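Local coordinates for protein oxalate biosynthetic component 1 (Burkholderia thailandensis, PDB 5IKY) that takes part in quorum sensing-dependent oxalate production as a bifunctional enzyme, combining an alpha/beta-hydrolase serine hydrolase activity with an additional lyase activity, at residues 455-460 / 472-477; 480-485 / 497-502; 5-10 / 513-518. One frame throughout, in Å; residues are numbered along the deposited sequence.

Contact 1. Residues 455-460 / 472-477; sequences PFQALL and IRVGLE. With MG (magnesium ion), chain B.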
loop_
_atom_site.group_PDB
_atom_site.type_symbol
_atom_site.label_atom_id
_atom_site.label_comp_id
_atom_site.label_asym_id
_atom_site.label_seq_id
_atom_site.Cartn_x
_atom_site.Cartn_y
_atom_site.Cartn_z
ATOM N N PRO A 455 -11.446 -20.349 -17.786
ATOM C CA PRO A 455 -11.576 -21.606 -17.034
ATOM C C PRO A 455 -10.244 -22.255 -16.663
ATOM O O PRO A 455 -10.152 -22.912 -15.625
ATOM C CB PRO A 455 -12.354 -22.513 -17.998
ATOM C CG PRO A 455 -13.022 -21.583 -18.954
ATOM C CD PRO A 455 -12.066 -20.445 -19.117
ATOM N N PHE A 456 -9.230 -22.073 -17.501
ATOM C CA PHE A 456 -7.942 -22.733 -17.307
ATOM C C PHE A 456 -7.173 -22.198 -16.097
ATOM O O PHE A 456 -6.131 -22.742 -15.730
ATOM C CB PHE A 456 -7.084 -22.590 -18.569
ATOM C CG PHE A 456 -7.725 -23.154 -19.804
ATOM C CD1 PHE A 456 -7.511 -24.473 -20.173
ATOM C CD2 PHE A 456 -8.551 -22.369 -20.594
ATOM C CE1 PHE A 456 -8.104 -24.996 -21.307
ATOM C CE2 PHE A 456 -9.148 -22.888 -21.728
ATOM C CZ PHE A 456 -8.925 -24.203 -22.084
ATOM N N GLN A 457 -7.686 -21.138 -15.475
ATOM C CA GLN A 457 -7.012 -20.515 -14.336
ATOM C C GLN A 457 -6.929 -21.445 -13.130
ATOM O O GLN A 457 -6.201 -21.173 -12.176
ATOM C CB GLN A 457 -7.708 -19.207 -13.944
ATOM C CG GLN A 457 -7.306 -18.029 -14.814
ATOM C CD GLN A 457 -7.669 -16.690 -14.213
ATOM O OE1 GLN A 457 -8.418 -16.614 -13.240
ATOM N NE2 GLN A 457 -7.134 -15.620 -14.792
ATOM N N ALA A 458 -7.670 -22.546 -13.181
ATOM C CA ALA A 458 -7.561 -23.580 -12.164
ATOM C C ALA A 458 -6.228 -24.314 -12.293
ATOM O O ALA A 458 -5.800 -25.007 -11.372
ATOM C CB ALA A 458 -8.721 -24.556 -12.273
ATOM N N LEU A 459 -5.575 -24.151 -13.442
ATOM C CA LEU A 459 -4.294 -24.801 -13.708
ATOM C C LEU A 459 -3.122 -23.859 -13.467
ATOM O O LEU A 459 -1.964 -24.272 -13.506
ATOM C CB LEU A 459 -4.240 -25.307 -15.148
ATOM C CG LEU A 459 -5.401 -26.167 -15.641
ATOM C CD1 LEU A 459 -5.195 -26.503 -17.104
ATOM C CD2 LEU A 459 -5.517 -27.429 -14.806
ATOM N N LEU A 460 -3.439 -22.594 -13.216
ATOM C CA LEU A 460 -2.444 -21.530 -13.162
ATOM C C LEU A 460 -1.303 -21.815 -12.189
ATOM O O LEU A 460 -0.134 -21.795 -12.572
ATOM C CB LEU A 460 -3.128 -20.213 -12.799
ATOM C CG LEU A 460 -2.495 -18.927 -13.325
ATOM C CD1 LEU A 460 -1.920 -19.128 -14.714
ATOM C CD2 LEU A 460 -3.535 -17.817 -13.340
ATOM N N ILE A 472 3.336 -15.174 -12.131
ATOM C CA ILE A 472 1.988 -15.572 -12.514
ATOM C C ILE A 472 1.144 -14.327 -12.751
ATOM O O ILE A 472 1.181 -13.387 -11.955
ATOM C CB ILE A 472 1.323 -16.449 -11.435
ATOM C CG1 ILE A 472 2.160 -17.700 -11.164
ATOM C CG2 ILE A 472 -0.075 -16.841 -11.852
ATOM C CD1 ILE A 472 1.599 -18.583 -10.069
ATOM N N ARG A 473 0.390 -14.315 -13.845
ATOM C CA ARG A 473 -0.461 -13.175 -14.163
ATOM C C ARG A 473 -1.947 -13.499 -14.024
ATOM O O ARG A 473 -2.402 -14.559 -14.447
ATOM C CB ARG A 473 -0.179 -12.679 -15.580
ATOM C CG ARG A 473 -1.130 -11.586 -16.035
ATOM C CD ARG A 473 -0.718 -11.038 -17.374
ATOM N NE ARG A 473 -1.841 -10.962 -18.298
ATOM C CZ ARG A 473 -1.784 -10.332 -19.463
ATOM N NH1 ARG A 473 -0.654 -9.749 -19.833
ATOM N NH2 ARG A 473 -2.836 -10.304 -20.267
ATOM N N VAL A 474 -2.692 -12.577 -13.419
ATOM C CA VAL A 474 -4.150 -12.654 -13.366
ATOM C C VAL A 474 -4.754 -11.283 -13.672
ATOM O O VAL A 474 -4.031 -10.301 -13.841
ATOM C CB VAL A 474 -4.660 -13.138 -11.991
ATOM C CG1 VAL A 474 -4.289 -14.592 -11.761
ATOM C CG2 VAL A 474 -4.115 -12.258 -10.876
ATOM N N GLY A 475 -6.079 -11.216 -13.736
ATOM C CA GLY A 475 -6.755 -9.958 -13.995
ATOM C C GLY A 475 -7.977 -10.117 -14.876
ATOM O O GLY A 475 -8.181 -11.167 -15.489
ATOM N N LEU A 476 -8.792 -9.068 -14.947
ATOM C CA LEU A 476 -10.019 -9.112 -15.734
ATOM C C LEU A 476 -9.725 -9.246 -17.225
ATOM O O LEU A 476 -10.571 -9.706 -17.990
ATOM C CB LEU A 476 -10.870 -7.869 -15.473
ATOM C CG LEU A 476 -11.374 -7.706 -14.039
ATOM C CD1 LEU A 476 -12.423 -6.609 -13.959
ATOM C CD2 LEU A 476 -11.923 -9.020 -13.514
ATOM N N GLU A 477 -8.523 -8.845 -17.630
ATOM C CA GLU A 477 -8.083 -9.021 -19.010
ATOM C C GLU A 477 -8.152 -10.482 -19.437
ATOM O O GLU A 477 -8.512 -10.792 -20.573
ATOM C CB GLU A 477 -6.658 -8.496 -19.191
ATOM C CG GLU A 477 -6.032 -8.862 -20.530
ATOM C CD GLU A 477 -4.789 -8.048 -20.839
ATOM O OE1 GLU A 477 -4.417 -7.191 -20.010
ATOM O OE2 GLU A 477 -4.193 -8.262 -21.915
HETATM MG MG MG B . -2.325 -7.095 -22.792
HETATM O O HOH W 1 -4.039 -15.251 -16.337
HETATM O O HOH W 2 -7.650 -13.514 -13.705
HETATM O O HOH W 3 -0.666 -6.451 -24.660
#
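L460 and I472 pack flank to flank, their side chains in opposite senses, forming the tight part of a contact inside a beta-alpha-beta crossover of the TIM barrel, between strands 446-451 and 471-474. CG of L460 lies 3.5 Å from CG2 of I472. With CG turned anti to the backbone N (chi1 -151°), the leucine also carries CD2 to V474, 3.7 Å from its CG1, and near the carbonyl O of R473. Q457, three residues earlier, packs more loosely: its NE2 stays 4.3 Å from CG1 of V474, and ordered water fills in. One water lies 2.6 Å from O of R473 and receives a weak bond from NE2 of Q457; another accepts from N of G475 at 2.8 Å, though its short approach to the glutamine is doubtful. R473 points away, its NH2 forming a salt bridge with OE2 of E477 (3.0 Å) and another with D478. That same OE2 binds the magnesium ion at 2.4 Å, and H227 is a second protein ligand. The chemistry is divided: L460 packs the crossover helix onto strand 471-474, water serves the polar strand end, and R473 is placed, in the second shell, to orient the metal-binding carboxylate.

Contact 2. Residues 480-485 / 497-502; sequences LNVFDA and TGDQVR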
loop_
_atom_site.group_PDB
_atom_site.type_symbol
_atom_site.label_atom_id
_atom_site.label_comp_id
_atom_site.label_asym_id
_atom_site.label_seq_id
_atom_site.Cartn_x
_atom_site.Cartn_y
_atom_site.Cartn_z
ATOM N N LEU A 480 -12.957 -13.164 -16.131
ATOM C CA LEU A 480 -13.914 -12.290 -15.464
ATOM C C LEU A 480 -14.490 -12.919 -14.201
ATOM O O LEU A 480 -15.211 -12.265 -13.449
ATOM C CB LEU A 480 -15.050 -11.919 -16.417
ATOM C CG LEU A 480 -14.662 -11.147 -17.677
ATOM C CD1 LEU A 480 -15.909 -10.762 -18.464
ATOM C CD2 LEU A 480 -13.833 -9.917 -17.324
ATOM N N ASN A 481 -14.173 -14.189 -13.973
ATOM C CA ASN A 481 -14.671 -14.892 -12.798
ATOM C C ASN A 481 -13.579 -15.135 -11.765
ATOM O O ASN A 481 -12.394 -14.941 -12.039
ATOM C CB ASN A 481 -15.301 -16.227 -13.198
ATOM C CG ASN A 481 -16.389 -16.071 -14.239
ATOM O OD1 ASN A 481 -17.075 -15.049 -14.291
ATOM N ND2 ASN A 481 -16.556 -17.090 -15.073
ATOM N N VAL A 482 -13.990 -15.561 -10.577
ATOM C CA VAL A 482 -13.058 -15.932 -9.520
ATOM C C VAL A 482 -13.640 -17.107 -8.735
ATOM O O VAL A 482 -14.853 -17.196 -8.537
ATOM C CB VAL A 482 -12.756 -14.742 -8.572
ATOM C CG1 VAL A 482 -14.025 -14.264 -7.874
ATOM C CG2 VAL A 482 -11.683 -15.114 -7.557
ATOM N N PHE A 483 -12.780 -18.024 -8.309
ATOM C CA PHE A 483 -13.243 -19.180 -7.556
ATOM C C PHE A 483 -13.513 -18.809 -6.102
ATOM O O PHE A 483 -12.679 -18.195 -5.438
ATOM C CB PHE A 483 -12.229 -20.320 -7.641
ATOM C CG PHE A 483 -12.103 -20.912 -9.016
ATOM C CD1 PHE A 483 -13.139 -21.656 -9.559
ATOM C CD2 PHE A 483 -10.954 -20.725 -9.765
ATOM C CE1 PHE A 483 -13.030 -22.201 -10.825
ATOM C CE2 PHE A 483 -10.839 -21.268 -11.030
ATOM C CZ PHE A 483 -11.877 -22.006 -11.560
ATOM N N ASP A 484 -14.697 -19.182 -5.626
ATOM C CA ASP A 484 -15.101 -18.923 -4.252
ATOM C C ASP A 484 -15.883 -20.120 -3.725
ATOM O O ASP A 484 -17.000 -20.388 -4.171
ATOM C CB ASP A 484 -15.941 -17.646 -4.166
ATOM C CG ASP A 484 -16.083 -17.128 -2.743
ATOM O OD1 ASP A 484 -15.941 -17.922 -1.788
ATOM O OD2 ASP A 484 -16.344 -15.917 -2.581
ATOM N N ALA A 485 -15.290 -20.833 -2.773
ATOM C CA ALA A 485 -15.880 -22.059 -2.244
ATOM C C ALA A 485 -17.172 -21.802 -1.465
ATOM O O ALA A 485 -18.006 -22.696 -1.325
ATOM C CB ALA A 485 -14.871 -22.783 -1.366
ATOM N N THR A 497 -9.786 -6.944 -10.294
ATOM C CA THR A 497 -8.557 -7.718 -10.390
ATOM C C THR A 497 -8.019 -8.047 -9.000
ATOM O O THR A 497 -7.493 -9.140 -8.771
ATOM C CB THR A 497 -7.493 -6.966 -11.215
ATOM O OG1 THR A 497 -7.904 -6.930 -12.587
ATOM C CG2 THR A 497 -6.142 -7.656 -11.127
ATOM N N GLY A 498 -8.176 -7.107 -8.072
ATOM C CA GLY A 498 -7.743 -7.305 -6.700
ATOM C C GLY A 498 -8.387 -8.527 -6.074
ATOM O O GLY A 498 -7.784 -9.204 -5.241
ATOM N N ASP A 499 -9.620 -8.804 -6.482
ATOM C CA ASP A 499 -10.332 -9.995 -6.041
ATOM C C ASP A 499 -9.563 -11.250 -6.454
ATOM O O ASP A 499 -9.382 -12.173 -5.660
ATOM C CB ASP A 499 -11.744 -10.017 -6.631
ATOM C CG ASP A 499 -12.695 -10.899 -5.849
ATOM O OD1 ASP A 499 -12.246 -11.586 -4.907
ATOM O OD2 ASP A 499 -13.896 -10.916 -6.195
ATOM N N GLN A 500 -9.100 -11.264 -7.702
ATOM C CA GLN A 500 -8.387 -12.412 -8.251
ATOM C C GLN A 500 -6.961 -12.525 -7.716
ATOM O O GLN A 500 -6.447 -13.629 -7.538
ATOM C CB GLN A 500 -8.370 -12.334 -9.777
ATOM C CG GLN A 500 -9.729 -12.572 -10.415
ATOM C CD GLN A 500 -9.790 -12.081 -11.844
ATOM O OE1 GLN A 500 -9.045 -11.183 -12.230
ATOM N NE2 GLN A 500 -10.678 -12.669 -12.640
ATOM N N VAL A 501 -6.322 -11.385 -7.465
ATOM C CA VAL A 501 -4.992 -11.379 -6.867
ATOM C C VAL A 501 -5.060 -11.952 -5.455
ATOM O O VAL A 501 -4.177 -12.697 -5.029
ATOM C CB VAL A 501 -4.389 -9.961 -6.827
ATOM C CG1 VAL A 501 -3.067 -9.964 -6.081
ATOM C CG2 VAL A 501 -4.195 -9.429 -8.237
ATOM N N ARG A 502 -6.126 -11.607 -4.741
ATOM C CA ARG A 502 -6.348 -12.123 -3.397
ATOM C C ARG A 502 -6.493 -13.639 -3.423
ATOM O O ARG A 502 -5.908 -14.346 -2.603
ATOM C CB ARG A 502 -7.588 -11.486 -2.772
ATOM C CG ARG A 502 -7.871 -11.956 -1.356
ATOM C CD ARG A 502 -9.129 -11.312 -0.800
ATOM N NE ARG A 502 -9.337 -11.662 0.601
ATOM C CZ ARG A 502 -8.807 -10.994 1.621
ATOM N NH1 ARG A 502 -8.034 -9.941 1.396
ATOM N NH2 ARG A 502 -9.048 -11.381 2.867
#
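V482 packs against D499 and Q500 where a beta hairpin, strands 481-483 and 491-493, lies against the first turns of the helix that follows it, 497-510. Strand and helix segments run in nearly the same direction, their axes 8.6 Å apart and inclined by 26°. V482 points its side chain at the helix. CG1 occupies the place between the backbone N and the carbonyl carbon (chi1 62°), which sets this methyl beside the carboxylate of D499, 3.7 Å from OD2. The valine and aspartate side chains stand roughly perpendicular, and the carboxylate has stronger partners elsewhere: OD2 forms a salt bridge with R492 of the partner hairpin strand and accepts a hydrogen bond from N of C495. R492 also pairs with D484, so the arginine probably offsets the two aspartates, whose OD2 (D484) and OD1 (D499) remain 6.4 Å apart.

Q500 comes alongside instead of head-on. Its CG passes CB of V482 at 4.2 Å, and the extended chain beyond then brings the amide up to the strand backbone. NE2 donates hydrogen bonds to two carbonyls, O of A479 and O of N481, which ties the hairpin's first strand and the residues before it to the helix. The N-H...O angle to N481 is nearly straight and this acceptor sits almost in the plane of the glutamine amide; seen from the carbonyl, however, NE2 stands above the plane, 39° out of it, at 2.9 Å from O of N481.

Contact 3. Residues 5-10 / 513-518; sequences FYITAA and IGIVDA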
loop_
_atom_site.group_PDB
_atom_site.type_symbol
_atom_site.label_atom_id
_atom_site.label_comp_id
_atom_site.label_asym_id
_atom_site.label_seq_id
_atom_site.Cartn_x
_atom_site.Cartn_y
_atom_site.Cartn_z
ATOM N N PHE A 5 6.734 -16.475 -6.221
ATOM C CA PHE A 5 6.301 -15.946 -7.508
ATOM C C PHE A 5 6.136 -14.439 -7.401
ATOM O O PHE A 5 5.890 -13.921 -6.314
ATOM C CB PHE A 5 4.975 -16.569 -7.952
ATOM C CG PHE A 5 5.078 -18.002 -8.377
ATOM C CD1 PHE A 5 5.668 -18.338 -9.583
ATOM C CD2 PHE A 5 4.548 -19.012 -7.589
ATOM C CE1 PHE A 5 5.748 -19.658 -9.987
ATOM C CE2 PHE A 5 4.626 -20.334 -7.987
ATOM C CZ PHE A 5 5.229 -20.657 -9.188
ATOM N N TYR A 6 6.264 -13.729 -8.517
ATOM C CA TYR A 6 5.812 -12.345 -8.544
ATOM C C TYR A 6 4.520 -12.273 -9.352
ATOM O O TYR A 6 4.394 -12.912 -10.394
ATOM C CB TYR A 6 6.882 -11.398 -9.102
ATOM C CG TYR A 6 7.231 -11.560 -10.568
ATOM C CD1 TYR A 6 6.513 -10.892 -11.555
ATOM C CD2 TYR A 6 8.309 -12.340 -10.959
ATOM C CE1 TYR A 6 6.841 -11.024 -12.890
ATOM C CE2 TYR A 6 8.647 -12.478 -12.292
ATOM C CZ TYR A 6 7.911 -11.820 -13.253
ATOM O OH TYR A 6 8.250 -11.960 -14.581
ATOM N N ILE A 7 3.552 -11.517 -8.847
ATOM C CA ILE A 7 2.232 -11.468 -9.459
ATOM C C ILE A 7 2.049 -10.242 -10.342
ATOM O O ILE A 7 2.263 -9.109 -9.908
ATOM C CB ILE A 7 1.114 -11.476 -8.397
ATOM C CG1 ILE A 7 1.165 -12.766 -7.577
ATOM C CG2 ILE A 7 -0.255 -11.324 -9.054
ATOM C CD1 ILE A 7 0.118 -12.824 -6.486
ATOM N N THR A 8 1.655 -10.485 -11.588
ATOM C CA THR A 8 1.293 -9.414 -12.504
ATOM C C THR A 8 -0.222 -9.276 -12.542
ATOM O O THR A 8 -0.937 -10.268 -12.671
ATOM C CB THR A 8 1.822 -9.672 -13.929
ATOM O OG1 THR A 8 3.252 -9.777 -13.905
ATOM C CG2 THR A 8 1.413 -8.543 -14.864
ATOM N N ALA A 9 -0.707 -8.045 -12.413
ATOM C CA ALA A 9 -2.138 -7.777 -12.478
ATOM C C ALA A 9 -2.483 -7.047 -13.771
ATOM O O ALA A 9 -1.861 -6.037 -14.104
ATOM C CB ALA A 9 -2.581 -6.968 -11.275
ATOM N N ALA A 10 -3.467 -7.572 -14.496
ATOM C CA ALA A 10 -3.896 -6.992 -15.766
ATOM C C ALA A 10 -5.375 -6.609 -15.710
ATOM O O ALA A 10 -6.238 -7.387 -16.121
ATOM C CB ALA A 10 -3.639 -7.965 -16.903
ATOM N N ILE A 513 4.038 -21.114 -0.555
ATOM C CA ILE A 513 4.727 -20.319 -1.564
ATOM C C ILE A 513 4.476 -18.832 -1.343
ATOM O O ILE A 513 3.328 -18.391 -1.290
ATOM C CB ILE A 513 4.281 -20.703 -2.980
ATOM C CG1 ILE A 513 4.501 -22.199 -3.213
ATOM C CG2 ILE A 513 5.021 -19.873 -4.019
ATOM C CD1 ILE A 513 3.987 -22.684 -4.543
ATOM N N GLY A 514 5.553 -18.064 -1.215
ATOM C CA GLY A 514 5.441 -16.636 -0.977
ATOM C C GLY A 514 5.344 -15.827 -2.256
ATOM O O GLY A 514 5.460 -16.367 -3.356
ATOM N N ILE A 515 5.121 -14.524 -2.114
ATOM C CA ILE A 515 5.075 -13.637 -3.270
ATOM C C ILE A 515 6.088 -12.507 -3.135
ATOM O O ILE A 515 6.500 -12.158 -2.029
ATOM C CB ILE A 515 3.670 -13.036 -3.479
ATOM C CG1 ILE A 515 3.273 -12.159 -2.294
ATOM C CG2 ILE A 515 2.650 -14.138 -3.691
ATOM C CD1 ILE A 515 1.912 -11.507 -2.451
ATOM N N VAL A 516 6.490 -11.946 -4.269
ATOM C CA VAL A 516 7.475 -10.871 -4.289
ATOM C C VAL A 516 6.803 -9.514 -4.473
ATOM O O VAL A 516 6.045 -9.310 -5.423
ATOM C CB VAL A 516 8.508 -11.081 -5.413
ATOM C CG1 VAL A 516 9.556 -9.981 -5.385
ATOM C CG2 VAL A 516 9.160 -12.448 -5.283
ATOM N N ASP A 517 7.075 -8.589 -3.560
ATOM C CA ASP A 517 6.538 -7.237 -3.669
ATOM C C ASP A 517 7.300 -6.440 -4.722
ATOM O O ASP A 517 8.378 -6.847 -5.164
ATOM C CB ASP A 517 6.589 -6.515 -2.320
ATOM C CG ASP A 517 8.001 -6.364 -1.790
ATOM O OD1 ASP A 517 8.732 -7.374 -1.742
ATOM O OD2 ASP A 517 8.381 -5.231 -1.428
ATOM N N ALA A 518 6.735 -5.301 -5.110
ATOM C CA ALA A 518 7.295 -4.471 -6.171
ATOM C C ALA A 518 8.729 -4.023 -5.882
ATOM O O ALA A 518 9.595 -4.127 -6.747
ATOM C CB ALA A 518 6.401 -3.260 -6.409
#
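F5 holds its ring carbon CG anti to its own carbonyl carbon (chi1 -72°), and I513 brings its CG2 methyl up obliquely to the ring, where CG2 of I513 lies 3.7 Å from CD2 of F5. I515 takes a rarer course. Its CG1 goes between the backbone N and the carbonyl carbon (chi1 63°), leaving CG2 beside the N, where it meets the far end of I7, 4.0 Å from CD1.

The backbones sustain this packing through a short parallel pairing, with F5 opposite I515. N of F5 donates to O of G514 at 3.1 Å, and O of F5 receives N of V516 at 2.9 Å. The same carbonyl O also meets CA of I515 at 3.2 Å in a CA-H...O contact, a companion of the classical bond common in beta sheets. V516 adds an apolar contact, its CB 4.0 Å from CB of Y6. Immediately afterwards the chain turns into a helix: D517 occupies the N-cap position, and its OD1 is hydrogen-bonded to T520.

Within the TIM barrel, strand 4-9 runs between strands 223-226 and 471-474. Y6 bonds through its backbone to D470 and I472, at the start of strand 471-474, whereas I7 bonds to A222 and V223, so residues 514-516 pair along the same edge as strand 223-226, two residues earlier on strand 4-9. Helix 497-510 covers F5, I7 and I515 through L504 and L508, helix 460-466 adds A464 and I465 against the phenylalanine ring, and L521 of helix 518-524 packs on both Y6 and V516.

In the fold
Contacts 1 and 3 share the barrel wall, since strands 471-474 and 4-9 are neighbours in it, while contact 2 belongs to the hairpin that follows. Helix 497-510 bears on all three: its start forms half of contact 2, and its inner face packs on V474 of contact 1 and I7 of contact 3. Contact 1 is fully buried, whereas the other two are partly buried. Their chemistry differs accordingly: apolar packing with bridging water at Q457 and, apart from it, a salt bridge to a metal ligand in contact 1, an amide gripping backbone carbonyls in contact 2, and strand pairing in contact 3, which joins segments some 500 residues apart and encloses the other two along the chain.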